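Local coordinates for protein MymaA.19257.a.B3 (Mycobacterium marinum, PDB 6Q10) that is of unknown function but forms the soluble, LytR_C-type domain of a probably membrane-anchored protein that may act at the cell envelope, at residues A[20-25]-A[87-92]; A[33-38]-A[109-114]; A[76-81]-A[96-101]. All blocks are in the same frame, centred on the assembly; numbering follows the deposited sequence.

Contact 1: residues A[20-25]-A[87-92]; sequences TDVTPA and TAAAVW
V22, P24 and A25 lie along one side of helix 85-94 and meet it through small apolar groups, an example of how an extended loop can dock closely on an alanine-rich helix. The methyl of A89 is the focus: V22 CG1 approaches A89 CB to 3.8 Å, and P24 CA comes to 3.9 Å from the same methyl carbon. CG1 is the branch of V22 that lies trans to its backbone N (chi1 174°), and this setting carries it to A89, while CG2 is turned back beside the N. One residue further along the helix, the proline ring meets A90 with its CB, which is 3.7 Å from A90 N and 4.0 Å from A90 CB. A25 then reaches the preceding turn, its CB 3.7 Å from T87 N, with T87 OG1 close by.

At the other end of the loop, the rim of the W92 indole approaches T20. W92 chi1 is -164°, which places CG opposite the backbone N and extends the indole towards T20 at the end of helix 16-20. Its six-membered ring reaches T20 with CZ3, 3.8 Å from T20 N, which lies near the ring plane at the edge. T20 OG1 is also near this rim, 3.9 Å from W92 CZ3, but its hydrogen bond goes to R16 O within helix 16-20.

The two segments are thus joined by packing, and a backbone hydrogen bond between A25 and A86 fixes the loop just beside them. M19 of helix 16-20 also packs on A89 and W92, H151 of helix 144-153 stacks on the indole, and I147 of that helix touches P24. The helix turns A88 and V91 to strand 76-80, so it lies between the sheet and this loop.

Contact 2: residues A[33-38]-A[109-114]; sequences RVLNAS and SVDLVL
R33 and D111 are paired across two parallel strands and point the same way, so that arginine and carboxylate run side by side. R33 NH1 donates to D111 OD1 at 3.0 Å, completing a salt bridge. The oxygen lies in the guanidinium plane and uses its syn lone pair, although the two flat groups are turned 60° apart. R33 reaches it with a chain extended from CG to NE; a chi4 of 89° then turns the guanidinium so that NH1 faces D111 and S109. The same NH1 makes a weak bond to S109 OG, 3.1 Å away, whose other partners include D107 and R105. R105 also forms a salt bridge with D111 OD2, so both oxygens of the buried carboxylate are engaged.

On the same face, L35 CD1 lies against the CB and CG of D111, 3.8 Å from each. On the other face V34 CG1 meets L114 CD1 at 3.8 Å. Between the faces runs a parallel ladder, from R33 N to V110 O (2.8 Å) through to A37 N on L114 O (2.9 Å).

Both strands are interior to the mixed sheet: 60-63 flanks 32-36, and 76-80 runs antiparallel to 110-114. Helix 43-54 packs on V34 and L114.

Contact 3: residues A[76-81]-A[96-101]; sequences GQIRFG and PCTELF. With EDO (1,2-ethanediol), chain B.
A beta-alpha-beta unit brings strands 76-80 and 99-102 together as parallel neighbours, with helix 85-94 making the crossover. The ladder begins with E99 N on G76 O (3.0 Å) and ends with F80 N on F101 O (3.0 Å). That last carbonyl oxygen has a second neighbour: it lies 3.3 Å above one face of the F80 ring, offset towards the rim. With chi1 at 55°, the phenyl is folded between its own N and carbonyl carbon, and this brings it beneath the oxygen while its edge meets L100 CB.

On the face turned to helix 85-94, I78 and L100 lie side by side, I78 CB 3.9 Å from L100 CD2. I78 crosses T98 at about a right angle, and its CD1 closely approaches T98 OG1, which is hydrogen-bonded to A95 O. This apolar face forms the contact surface between sheet and crossover helix.

The opposite face carries Q77, R79, E99 and F101. R79 grips Q77 OE1 side-on through NE and NH2, both 2.9 Å from that oxygen, which lies in the guanidinium plane; two bonds hold this oxygen, while Q77 NE2 is held by Y67 and a water. NE2 also comes to 3.7 Å from F101 CE2, the amide and ring planes 55° apart. R79 NH1 also forms a salt bridge with D64. On the side of strand 99-102 that faces strand 12-14, L100 N donates to O1 of a 1,2-ethanediol (2.9 Å), probably from the crystallisation liquor and also bound by R13 and V14 O. Next to this strand, C97 is tied by a disulfide to C155.

Contacts 2 and 3, their centres about 9 Å apart, belong to the same mixed sheet and meet where strands 76-80 and 110-114 run antiparallel as neighbours. Contact 1, with its centre about 11 Å from that of contact 3 and 16 Å from that of contact 2, lies on one side of this sheet, where helix 85-94 also packs on V110 and L112. Along the chain, 20-25 and 33-38 come first, then 76-81, 87-92, 96-101 and 109-114, so contact 1 interlocks with both others while contact 3 falls wholly between the halves of contact 2. Contacts 1 and 2 join parts of the chain more than 60 residues apart, contact 3 parts only 15 apart.

Contact 1: residues A[20-25]-A[87-92]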
loop_
_atom_site.group_PDB
_atom_site.type_symbol
_atom_site.label_atom_id
_atom_site.label_comp_id
_atom_site.label_asym_id
_atom_site.label_seq_id
_atom_site.Cartn_x
_atom_site.Cartn_y
_atom_site.Cartn_z
ATOM N N THR A 20 -12.390 1.484 0.348
ATOM C CA THR A 20 -12.630 2.039 1.675
ATOM C C THR A 20 -13.404 1.079 2.564
ATOM O O THR A 20 -13.246 1.114 3.790
ATOM C CB THR A 20 -13.371 3.364 1.543
ATOM O OG1 THR A 20 -12.520 4.282 0.868
ATOM C CG2 THR A 20 -13.735 3.927 2.908
ATOM N N ASP A 21 -14.176 0.175 1.977
ATOM C CA ASP A 21 -14.954 -0.776 2.763
ATOM C C ASP A 21 -14.174 -2.025 3.155
ATOM O O ASP A 21 -14.728 -2.865 3.872
ATOM C CB ASP A 21 -16.212 -1.181 1.994
ATOM C CG ASP A 21 -17.262 -0.081 1.984
ATOM O OD1 ASP A 21 -17.221 0.792 2.880
ATOM O OD2 ASP A 21 -18.124 -0.089 1.080
ATOM N N VAL A 22 -12.922 -2.168 2.729
ATOM C CA VAL A 22 -12.123 -3.342 3.069
ATOM C C VAL A 22 -11.450 -3.128 4.423
ATOM O O VAL A 22 -10.809 -2.100 4.657
ATOM C CB VAL A 22 -11.089 -3.621 1.971
ATOM C CG1 VAL A 22 -10.142 -4.784 2.403
ATOM C CG2 VAL A 22 -11.796 -3.908 0.649
ATOM N N THR A 23 -11.607 -4.082 5.326
ATOM C CA THR A 23 -10.903 -4.004 6.601
ATOM C C THR A 23 -9.423 -4.282 6.381
ATOM O O THR A 23 -9.078 -5.347 5.834
ATOM C CB THR A 23 -11.465 -5.006 7.594
ATOM O OG1 THR A 23 -12.853 -4.715 7.804
ATOM C CG2 THR A 23 -10.733 -4.894 8.901
ATOM N N PRO A 24 -8.521 -3.368 6.752
ATOM C CA PRO A 24 -7.092 -3.610 6.511
ATOM C C PRO A 24 -6.598 -4.784 7.340
ATOM O O PRO A 24 -7.075 -5.051 8.453
ATOM C CB PRO A 24 -6.408 -2.307 6.929
ATOM C CG PRO A 24 -7.509 -1.299 7.135
ATOM C CD PRO A 24 -8.806 -2.020 7.277
ATOM N N ALA A 25 -5.614 -5.476 6.764
ATOM C CA ALA A 25 -4.930 -6.585 7.407
ATOM C C ALA A 25 -4.131 -6.140 8.624
ATOM O O ALA A 25 -3.634 -5.019 8.694
ATOM C CB ALA A 25 -3.958 -7.235 6.413
ATOM N N THR A 87 -4.421 -6.773 2.738
ATOM C CA THR A 87 -3.086 -6.217 2.776
ATOM C C THR A 87 -3.003 -4.939 1.967
ATOM O O THR A 87 -2.407 -3.948 2.408
ATOM C CB THR A 87 -2.092 -7.246 2.264
ATOM O OG1 THR A 87 -2.058 -8.330 3.206
ATOM C CG2 THR A 87 -0.712 -6.631 2.157
ATOM N N ALA A 88 -3.605 -4.938 0.783
ATOM C CA ALA A 88 -3.575 -3.725 -0.023
ATOM C C ALA A 88 -4.248 -2.568 0.709
ATOM O O ALA A 88 -3.789 -1.426 0.629
ATOM C CB ALA A 88 -4.259 -3.978 -1.366
ATOM N N ALA A 89 -5.320 -2.858 1.460
ATOM C CA ALA A 89 -5.996 -1.801 2.213
ATOM C C ALA A 89 -5.074 -1.231 3.278
ATOM O O ALA A 89 -5.122 -0.028 3.571
ATOM C CB ALA A 89 -7.268 -2.349 2.854
ATOM N N ALA A 90 -4.269 -2.100 3.914
ATOM C CA ALA A 90 -3.308 -1.638 4.908
ATOM C C ALA A 90 -2.229 -0.768 4.268
ATOM O O ALA A 90 -1.894 0.297 4.801
ATOM C CB ALA A 90 -2.673 -2.847 5.631
ATOM N N VAL A 91 -1.672 -1.215 3.134
ATOM C CA VAL A 91 -0.684 -0.401 2.428
ATOM C C VAL A 91 -1.294 0.935 2.009
ATOM O O VAL A 91 -0.637 1.981 2.067
ATOM C CB VAL A 91 -0.130 -1.169 1.216
ATOM C CG1 VAL A 91 0.884 -0.305 0.467
ATOM C CG2 VAL A 91 0.538 -2.469 1.698
ATOM N N TRP A 92 -2.560 0.923 1.582
ATOM C CA TRP A 92 -3.176 2.150 1.083
ATOM C C TRP A 92 -3.314 3.222 2.157
ATOM O O TRP A 92 -3.398 4.408 1.836
ATOM C CB TRP A 92 -4.545 1.773 0.476
ATOM C CG TRP A 92 -5.195 2.771 -0.420
ATOM C CD1 TRP A 92 -4.603 3.577 -1.344
ATOM C CD2 TRP A 92 -6.599 3.033 -0.483
ATOM N NE1 TRP A 92 -5.574 4.325 -1.994
ATOM C CE2 TRP A 92 -6.802 4.019 -1.461
ATOM C CE3 TRP A 92 -7.699 2.544 0.226
ATOM C CZ2 TRP A 92 -8.081 4.512 -1.763
ATOM C CZ3 TRP A 92 -8.964 3.031 -0.087
ATOM C CH2 TRP A 92 -9.131 3.993 -1.071
#

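Contact 2: residues A[33-38]-A[109-114]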
loop_
_atom_site.group_PDB
_atom_site.type_symbol
_atom_site.label_atom_id
_atom_site.label_comp_id
_atom_site.label_asym_id
_atom_site.label_seq_id
_atom_site.Cartn_x
_atom_site.Cartn_y
_atom_site.Cartn_z
ATOM N N ARG A 33 5.718 -6.355 -1.390
ATOM C CA ARG A 33 6.904 -6.129 -2.201
ATOM C C ARG A 33 6.884 -4.671 -2.605
ATOM O O ARG A 33 5.882 -4.210 -3.137
ATOM C CB ARG A 33 6.906 -6.983 -3.467
ATOM C CG ARG A 33 6.759 -8.449 -3.274
ATOM C CD ARG A 33 7.053 -9.122 -4.628
ATOM N NE ARG A 33 6.752 -10.552 -4.618
ATOM C CZ ARG A 33 5.565 -11.072 -4.934
ATOM N NH1 ARG A 33 4.559 -10.278 -5.287
ATOM N NH2 ARG A 33 5.377 -12.384 -4.887
ATOM N N VAL A 34 7.981 -3.950 -2.366
ATOM C CA VAL A 34 8.111 -2.559 -2.816
ATOM C C VAL A 34 8.908 -2.572 -4.112
ATOM O O VAL A 34 10.011 -3.122 -4.161
ATOM C CB VAL A 34 8.791 -1.685 -1.757
ATOM C CG1 VAL A 34 8.794 -0.218 -2.231
ATOM C CG2 VAL A 34 8.064 -1.824 -0.419
ATOM N N LEU A 35 8.328 -2.019 -5.172
ATOM C CA LEU A 35 8.920 -2.053 -6.510
ATOM C C LEU A 35 9.213 -0.626 -6.949
ATOM O O LEU A 35 8.330 0.228 -6.928
ATOM C CB LEU A 35 7.992 -2.754 -7.526
ATOM C CG LEU A 35 7.609 -4.201 -7.159
ATOM C CD1 LEU A 35 6.675 -4.788 -8.177
ATOM C CD2 LEU A 35 8.865 -5.077 -7.024
ATOM N N ASN A 36 10.450 -0.391 -7.358
ATOM C CA ASN A 36 10.894 0.923 -7.817
ATOM C C ASN A 36 10.471 1.128 -9.266
ATOM O O ASN A 36 10.954 0.427 -10.161
ATOM C CB ASN A 36 12.417 1.017 -7.686
ATOM C CG ASN A 36 12.976 2.364 -8.124
ATOM O OD1 ASN A 36 12.589 2.914 -9.160
ATOM N ND2 ASN A 36 13.896 2.902 -7.324
ATOM N N ALA A 37 9.600 2.101 -9.504
ATOM C CA ALA A 37 9.319 2.591 -10.845
ATOM C C ALA A 37 9.547 4.093 -10.887
ATOM O O ALA A 37 8.937 4.793 -11.696
ATOM C CB ALA A 37 7.900 2.238 -11.286
ATOM N N SER A 38 10.370 4.601 -9.964
ATOM C CA SER A 38 10.532 6.034 -9.760
ATOM C C SER A 38 11.805 6.579 -10.368
ATOM O O SER A 38 11.890 7.784 -10.613
ATOM C CB SER A 38 10.559 6.356 -8.262
ATOM O OG SER A 38 11.784 5.870 -7.709
ATOM N N SER A 109 0.058 -11.848 -2.030
ATOM C CA SER A 109 1.097 -10.840 -2.054
ATOM C C SER A 109 0.545 -9.548 -2.634
ATOM O O SER A 109 -0.422 -9.533 -3.411
ATOM C CB SER A 109 2.282 -11.302 -2.893
ATOM O OG SER A 109 1.910 -11.434 -4.263
ATOM N N VAL A 110 1.190 -8.452 -2.254
ATOM C CA VAL A 110 0.810 -7.125 -2.716
ATOM C C VAL A 110 2.066 -6.363 -3.119
ATOM O O VAL A 110 3.069 -6.383 -2.392
ATOM C CB VAL A 110 0.065 -6.391 -1.592
ATOM C CG1 VAL A 110 -0.182 -4.942 -1.996
ATOM C CG2 VAL A 110 -1.255 -7.119 -1.281
ATOM N N ASP A 111 2.021 -5.691 -4.278
ATOM C CA ASP A 111 3.132 -4.859 -4.722
ATOM C C ASP A 111 2.787 -3.388 -4.506
ATOM O O ASP A 111 1.784 -2.915 -5.038
ATOM C CB ASP A 111 3.432 -5.100 -6.197
ATOM C CG ASP A 111 3.770 -6.564 -6.512
ATOM O OD1 ASP A 111 4.238 -7.273 -5.608
ATOM O OD2 ASP A 111 3.564 -7.003 -7.659
ATOM N N LEU A 112 3.636 -2.668 -3.757
ATOM C CA LEU A 112 3.591 -1.213 -3.660
ATOM C C LEU A 112 4.610 -0.690 -4.660
ATOM O O LEU A 112 5.812 -0.930 -4.510
ATOM C CB LEU A 112 3.919 -0.739 -2.246
ATOM C CG LEU A 112 4.115 0.767 -2.139
ATOM C CD1 LEU A 112 2.849 1.550 -2.546
ATOM C CD2 LEU A 112 4.526 1.071 -0.684
ATOM N N VAL A 113 4.122 -0.059 -5.734
ATOM C CA VAL A 113 4.954 0.385 -6.842
ATOM C C VAL A 113 5.162 1.884 -6.706
ATOM O O VAL A 113 4.190 2.647 -6.725
ATOM C CB VAL A 113 4.305 0.046 -8.189
ATOM C CG1 VAL A 113 5.307 0.341 -9.331
ATOM C CG2 VAL A 113 3.896 -1.429 -8.190
ATOM N N LEU A 114 6.407 2.302 -6.537
ATOM C CA LEU A 114 6.727 3.711 -6.316
ATOM C C LEU A 114 6.878 4.393 -7.659
ATOM O O LEU A 114 7.738 4.015 -8.456
ATOM C CB LEU A 114 8.021 3.860 -5.527
ATOM C CG LEU A 114 7.956 3.016 -4.248
ATOM C CD1 LEU A 114 9.278 3.273 -3.515
ATOM C CD2 LEU A 114 6.756 3.336 -3.377
#

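Contact 3: residues A[76-81]-A[96-101]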
loop_
_atom_site.group_PDB
_atom_site.type_symbol
_atom_site.label_atom_id
_atom_site.label_comp_id
_atom_site.label_asym_id
_atom_site.label_seq_id
_atom_site.Cartn_x
_atom_site.Cartn_y
_atom_site.Cartn_z
ATOM N N GLY A 76 2.207 6.332 -7.550
ATOM C CA GLY A 76 2.506 4.916 -7.650
ATOM C C GLY A 76 1.245 4.085 -7.733
ATOM O O GLY A 76 0.169 4.583 -7.997
ATOM N N GLN A 77 1.409 2.781 -7.522
ATOM C CA GLN A 77 0.308 1.830 -7.659
ATOM C C GLN A 77 0.375 0.831 -6.526
ATOM O O GLN A 77 1.447 0.576 -5.977
ATOM C CB GLN A 77 0.370 1.040 -8.986
ATOM C CG GLN A 77 0.316 1.930 -10.171
ATOM C CD GLN A 77 0.545 1.195 -11.471
ATOM O OE1 GLN A 77 1.131 0.102 -11.503
ATOM N NE2 GLN A 77 0.080 1.805 -12.566
ATOM N N ILE A 78 -0.773 0.266 -6.169
ATOM C CA ILE A 78 -0.814 -0.910 -5.309
ATOM C C ILE A 78 -1.471 -2.016 -6.113
ATOM O O ILE A 78 -2.607 -1.853 -6.577
ATOM C CB ILE A 78 -1.571 -0.646 -4.004
ATOM C CG1 ILE A 78 -0.895 0.484 -3.230
ATOM C CG2 ILE A 78 -1.592 -1.919 -3.124
ATOM C CD1 ILE A 78 -1.718 0.964 -2.016
ATOM N N ARG A 79 -0.735 -3.103 -6.342
ATOM C CA ARG A 79 -1.185 -4.201 -7.198
ATOM C C ARG A 79 -1.396 -5.437 -6.335
ATOM O O ARG A 79 -0.548 -5.766 -5.495
ATOM C CB ARG A 79 -0.173 -4.502 -8.296
ATOM C CG ARG A 79 0.238 -3.322 -9.168
ATOM C CD ARG A 79 1.337 -3.781 -10.109
ATOM N NE ARG A 79 1.867 -2.644 -10.864
ATOM C CZ ARG A 79 3.080 -2.594 -11.390
ATOM N NH1 ARG A 79 3.911 -3.626 -11.257
ATOM N NH2 ARG A 79 3.476 -1.501 -12.052
ATOM N N PHE A 80 -2.520 -6.119 -6.537
ATOM C CA PHE A 80 -2.889 -7.216 -5.641
ATOM C C PHE A 80 -3.905 -8.096 -6.344
ATOM O O PHE A 80 -4.486 -7.722 -7.365
ATOM C CB PHE A 80 -3.491 -6.681 -4.331
ATOM C CG PHE A 80 -4.654 -5.762 -4.554
ATOM C CD1 PHE A 80 -5.952 -6.225 -4.480
ATOM C CD2 PHE A 80 -4.442 -4.423 -4.841
ATOM C CE1 PHE A 80 -7.021 -5.375 -4.697
ATOM C CE2 PHE A 80 -5.513 -3.567 -5.054
ATOM C CZ PHE A 80 -6.801 -4.052 -4.991
ATOM N N GLY A 81 -4.117 -9.278 -5.778
ATOM C CA GLY A 81 -5.231 -10.119 -6.144
ATOM C C GLY A 81 -6.268 -10.106 -5.030
ATOM O O GLY A 81 -6.043 -9.581 -3.946
ATOM N N PRO A 96 -1.680 6.654 0.377
ATOM C CA PRO A 96 -3.089 6.858 0.014
ATOM C C PRO A 96 -3.312 7.440 -1.362
ATOM O O PRO A 96 -4.471 7.451 -1.820
ATOM C CB PRO A 96 -3.588 7.823 1.105
ATOM C CG PRO A 96 -2.333 8.584 1.534
ATOM C CD PRO A 96 -1.255 7.508 1.495
ATOM N N CYS A 97 -2.282 7.974 -2.027
ATOM C CA CYS A 97 -2.510 8.627 -3.311
ATOM C C CYS A 97 -2.038 7.767 -4.471
ATOM O O CYS A 97 -1.865 8.265 -5.584
ATOM C CB CYS A 97 -1.875 10.014 -3.312
ATOM S SG CYS A 97 -2.723 11.060 -2.044
ATOM N N THR A 98 -1.831 6.483 -4.213
ATOM C CA THR A 98 -1.533 5.518 -5.262
ATOM C C THR A 98 -2.826 5.001 -5.902
ATOM O O THR A 98 -3.919 5.123 -5.337
ATOM C CB THR A 98 -0.719 4.352 -4.714
ATOM O OG1 THR A 98 -1.430 3.748 -3.629
ATOM C CG2 THR A 98 0.669 4.828 -4.261
ATOM N N GLU A 99 -2.687 4.459 -7.116
ATOM C CA GLU A 99 -3.785 3.850 -7.860
ATOM C C GLU A 99 -3.832 2.365 -7.529
ATOM O O GLU A 99 -2.790 1.704 -7.459
ATOM C CB GLU A 99 -3.601 4.045 -9.369
ATOM C CG GLU A 99 -3.519 5.503 -9.740
ATOM C CD GLU A 99 -3.829 5.731 -11.195
ATOM O OE1 GLU A 99 -3.730 4.765 -11.979
ATOM O OE2 GLU A 99 -4.189 6.878 -11.547
ATOM N N LEU A 100 -5.046 1.842 -7.345
ATOM C CA LEU A 100 -5.265 0.445 -6.952
ATOM C C LEU A 100 -5.604 -0.415 -8.162
ATOM O O LEU A 100 -6.541 -0.094 -8.896
ATOM C CB LEU A 100 -6.431 0.359 -5.959
ATOM C CG LEU A 100 -6.325 1.242 -4.720
ATOM C CD1 LEU A 100 -7.653 1.244 -3.969
ATOM C CD2 LEU A 100 -5.199 0.744 -3.851
ATOM N N PHE A 101 -4.905 -1.559 -8.305
ATOM C CA PHE A 101 -5.166 -2.504 -9.389
ATOM C C PHE A 101 -5.270 -3.920 -8.849
ATOM O O PHE A 101 -4.347 -4.395 -8.187
ATOM C CB PHE A 101 -4.052 -2.438 -10.441
ATOM C CG PHE A 101 -4.114 -1.186 -11.268
ATOM C CD1 PHE A 101 -4.942 -1.104 -12.375
ATOM C CD2 PHE A 101 -3.382 -0.070 -10.880
ATOM C CE1 PHE A 101 -5.001 0.058 -13.118
ATOM C CE2 PHE A 101 -3.437 1.093 -11.638
ATOM C CZ PHE A 101 -4.264 1.153 -12.730
HETATM C C1 EDO B . -8.236 4.103 -6.710
HETATM O O1 EDO B . -7.569 3.192 -7.608
HETATM C C2 EDO B . -7.318 5.246 -6.300
HETATM O O2 EDO B . -6.840 5.935 -7.459
HETATM O O HOH W 1 -0.685 7.840 -8.191
HETATM O O HOH W 2 -1.238 4.330 -12.150
#